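Local atomic coordinates of transcriptional regulator of the TetR/AcrR family (PDB entry 3DCF), a protein that probably binds regulatory DNA through a helix-turn-helix motif and controls transcription, most likely as a repressor of the TetR/AcrR type. Residues V113-T118 and G182-T187. Residues are numbered along the deposited sequence; the frame is centred on the assembly and turned at random.
Sequences VEHTRT and GAAIWT
With chi1 at -174°, His115 swings CG away from its own backbone N and reaches across to Ala184 and Ile185, while the chi1 of Thr116, -44°, sets OG1 beside its backbone N, next to the Ala184 methyl. Helices 104-121 and 173-185 meet here inside the all-helical C-terminal domain of a TetR-family regulator, and their backbones come close: the CA atoms of Thr116 and Ala184 are 5.3 Å apart. Alanine suits this approach, since a lone methyl is small enough to sit between helices this near and still meets two neighbours, Thr116 OG1 at 3.4 Å from Ala184 CB and His115 CD2 at 3.8 Å from the same carbon. Threonine suits the facing position because the same rotation lets its hydroxyl hydrogen-bond to Leu112 O, in its own helix, which satisfies this buried polar atom. The imidazole, flat and slim, turns its edge to the second helix; Ala184 CB and Ile185 CG1 both lie near the ring plane, and Tyr151 makes an edge-to-face contact with the ring. Ile185 meets the ring with its apolar CG1–CD1 arm, suited to a buried edge, and also packs on Trp186 of the second subunit, beside the subunit interface. Thr187 OG1 hydrogen-bonds to Ala184 O at 2.7 Å, nearly in line with the carbonyl (166°). At the ring's far end, His115 NE2 rests 3.5 Å from Ile185 CG1, with Ile185 CD1 slightly farther off.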
loop_
_atom_site.group_PDB
_atom_site.type_symbol
_atom_site.label_atom_id
_atom_site.label_comp_id
_atom_site.label_asym_id
_atom_site.label_seq_id
_atom_site.Cartn_x
_atom_site.Cartn_y
_atom_site.Cartn_z
ATOM N N VAL A 113 -12.945 1.691 11.261
ATOM C CA VAL A 113 -13.403 3.102 11.188
ATOM C C VAL A 113 -12.376 4.006 11.885
ATOM O O VAL A 113 -12.039 5.074 11.382
ATOM C CB VAL A 113 -14.781 3.317 11.886
ATOM C CG1 VAL A 113 -15.154 4.811 11.918
ATOM C CG2 VAL A 113 -15.883 2.484 11.216
ATOM N N GLU A 114 -11.912 3.559 13.052
ATOM C CA GLU A 114 -10.883 4.259 13.838
ATOM C C GLU A 114 -9.541 4.321 13.098
ATOM O O GLU A 114 -8.930 5.379 13.049
ATOM C CB GLU A 114 -10.703 3.564 15.208
ATOM C CG GLU A 114 -9.571 4.090 16.104
ATOM C CD GLU A 114 -9.599 5.601 16.274
ATOM O OE1 GLU A 114 -10.658 6.164 16.610
ATOM O OE2 GLU A 114 -8.555 6.229 16.052
ATOM N N HIS A 115 -9.111 3.183 12.547
ATOM C CA HIS A 115 -7.832 3.070 11.824
ATOM C C HIS A 115 -7.778 3.968 10.582
ATOM O O HIS A 115 -6.804 4.703 10.397
ATOM C CB HIS A 115 -7.529 1.604 11.469
ATOM C CG HIS A 115 -6.179 1.394 10.858
ATOM N ND1 HIS A 115 -5.006 1.531 11.573
ATOM C CD2 HIS A 115 -5.814 1.037 9.604
ATOM C CE1 HIS A 115 -3.977 1.286 10.782
ATOM N NE2 HIS A 115 -4.440 0.984 9.581
ATOM N N THR A 116 -8.844 3.938 9.783
ATOM C CA THR A 116 -8.965 4.766 8.569
ATOM C C THR A 116 -9.033 6.259 8.898
ATOM O O THR A 116 -8.393 7.058 8.213
ATOM C CB THR A 116 -10.190 4.363 7.729
ATOM O OG1 THR A 116 -10.258 2.935 7.643
ATOM C CG2 THR A 116 -10.098 4.954 6.320
ATOM N N ARG A 117 -9.818 6.624 9.926
ATOM C CA ARG A 117 -9.883 8.017 10.445
ATOM C C ARG A 117 -8.486 8.516 10.815
ATOM O O ARG A 117 -8.120 9.637 10.466
ATOM C CB ARG A 117 -10.792 8.158 11.691
ATOM C CG ARG A 117 -12.292 8.362 11.440
ATOM C CD ARG A 117 -13.028 8.774 12.751
ATOM N NE ARG A 117 -13.062 7.707 13.771
ATOM C CZ ARG A 117 -13.430 7.839 15.063
ATOM N NH1 ARG A 117 -13.789 9.021 15.587
ATOM N NH2 ARG A 117 -13.414 6.764 15.860
ATOM N N THR A 118 -7.727 7.677 11.523
ATOM C CA THR A 118 -6.359 8.009 11.931
ATOM C C THR A 118 -5.434 8.180 10.726
ATOM O O THR A 118 -4.564 9.056 10.768
ATOM C CB THR A 118 -5.768 6.956 12.900
ATOM O OG1 THR A 118 -6.697 6.736 13.965
ATOM C CG2 THR A 118 -4.415 7.407 13.482
ATOM N N GLY A 182 -4.781 -3.266 5.064
ATOM C CA GLY A 182 -4.169 -2.852 3.793
ATOM C C GLY A 182 -5.060 -1.938 2.962
ATOM O O GLY A 182 -4.574 -0.948 2.401
ATOM N N ALA A 183 -6.356 -2.281 2.888
ATOM C CA ALA A 183 -7.374 -1.473 2.174
ATOM C C ALA A 183 -7.534 -0.084 2.813
ATOM O O ALA A 183 -7.700 0.902 2.103
ATOM C CB ALA A 183 -8.738 -2.201 2.125
ATOM N N ALA A 184 -7.482 -0.028 4.147
ATOM C CA ALA A 184 -7.556 1.233 4.907
ATOM C C ALA A 184 -6.299 2.095 4.714
ATOM O O ALA A 184 -6.408 3.295 4.478
ATOM C CB ALA A 184 -7.768 0.951 6.396
ATOM N N ILE A 185 -5.123 1.463 4.802
ATOM C CA ILE A 185 -3.814 2.137 4.662
ATOM C C ILE A 185 -3.585 2.756 3.267
ATOM O O ILE A 185 -3.149 3.895 3.172
ATOM C CB ILE A 185 -2.637 1.165 5.024
ATOM C CG1 ILE A 185 -2.683 0.765 6.511
ATOM C CG2 ILE A 185 -1.265 1.809 4.727
ATOM C CD1 ILE A 185 -1.878 -0.479 6.868
ATOM N N TRP A 186 -3.940 2.035 2.205
ATOM C CA TRP A 186 -3.731 2.482 0.789
ATOM C C TRP A 186 -4.291 3.872 0.445
ATOM O O TRP A 186 -3.845 4.508 -0.518
ATOM C CB TRP A 186 -4.285 1.440 -0.187
ATOM C CG TRP A 186 -3.785 1.552 -1.594
ATOM C CD1 TRP A 186 -4.502 1.911 -2.703
ATOM C CD2 TRP A 186 -2.450 1.289 -2.044
ATOM N NE1 TRP A 186 -3.694 1.879 -3.820
ATOM C CE2 TRP A 186 -2.430 1.507 -3.447
ATOM C CE3 TRP A 186 -1.260 0.893 -1.395
ATOM C CZ2 TRP A 186 -1.266 1.337 -4.222
ATOM C CZ3 TRP A 186 -0.087 0.723 -2.170
ATOM C CH2 TRP A 186 -0.109 0.943 -3.573
ATOM N N THR A 187 -5.273 4.331 1.231
ATOM C CA THR A 187 -5.811 5.695 1.138
ATOM C C THR A 187 -4.720 6.784 1.132
ATOM O O THR A 187 -4.926 7.816 0.483
ATOM C CB THR A 187 -6.793 6.002 2.285
ATOM O OG1 THR A 187 -6.134 5.800 3.536
ATOM C CG2 THR A 187 -8.036 5.105 2.229
#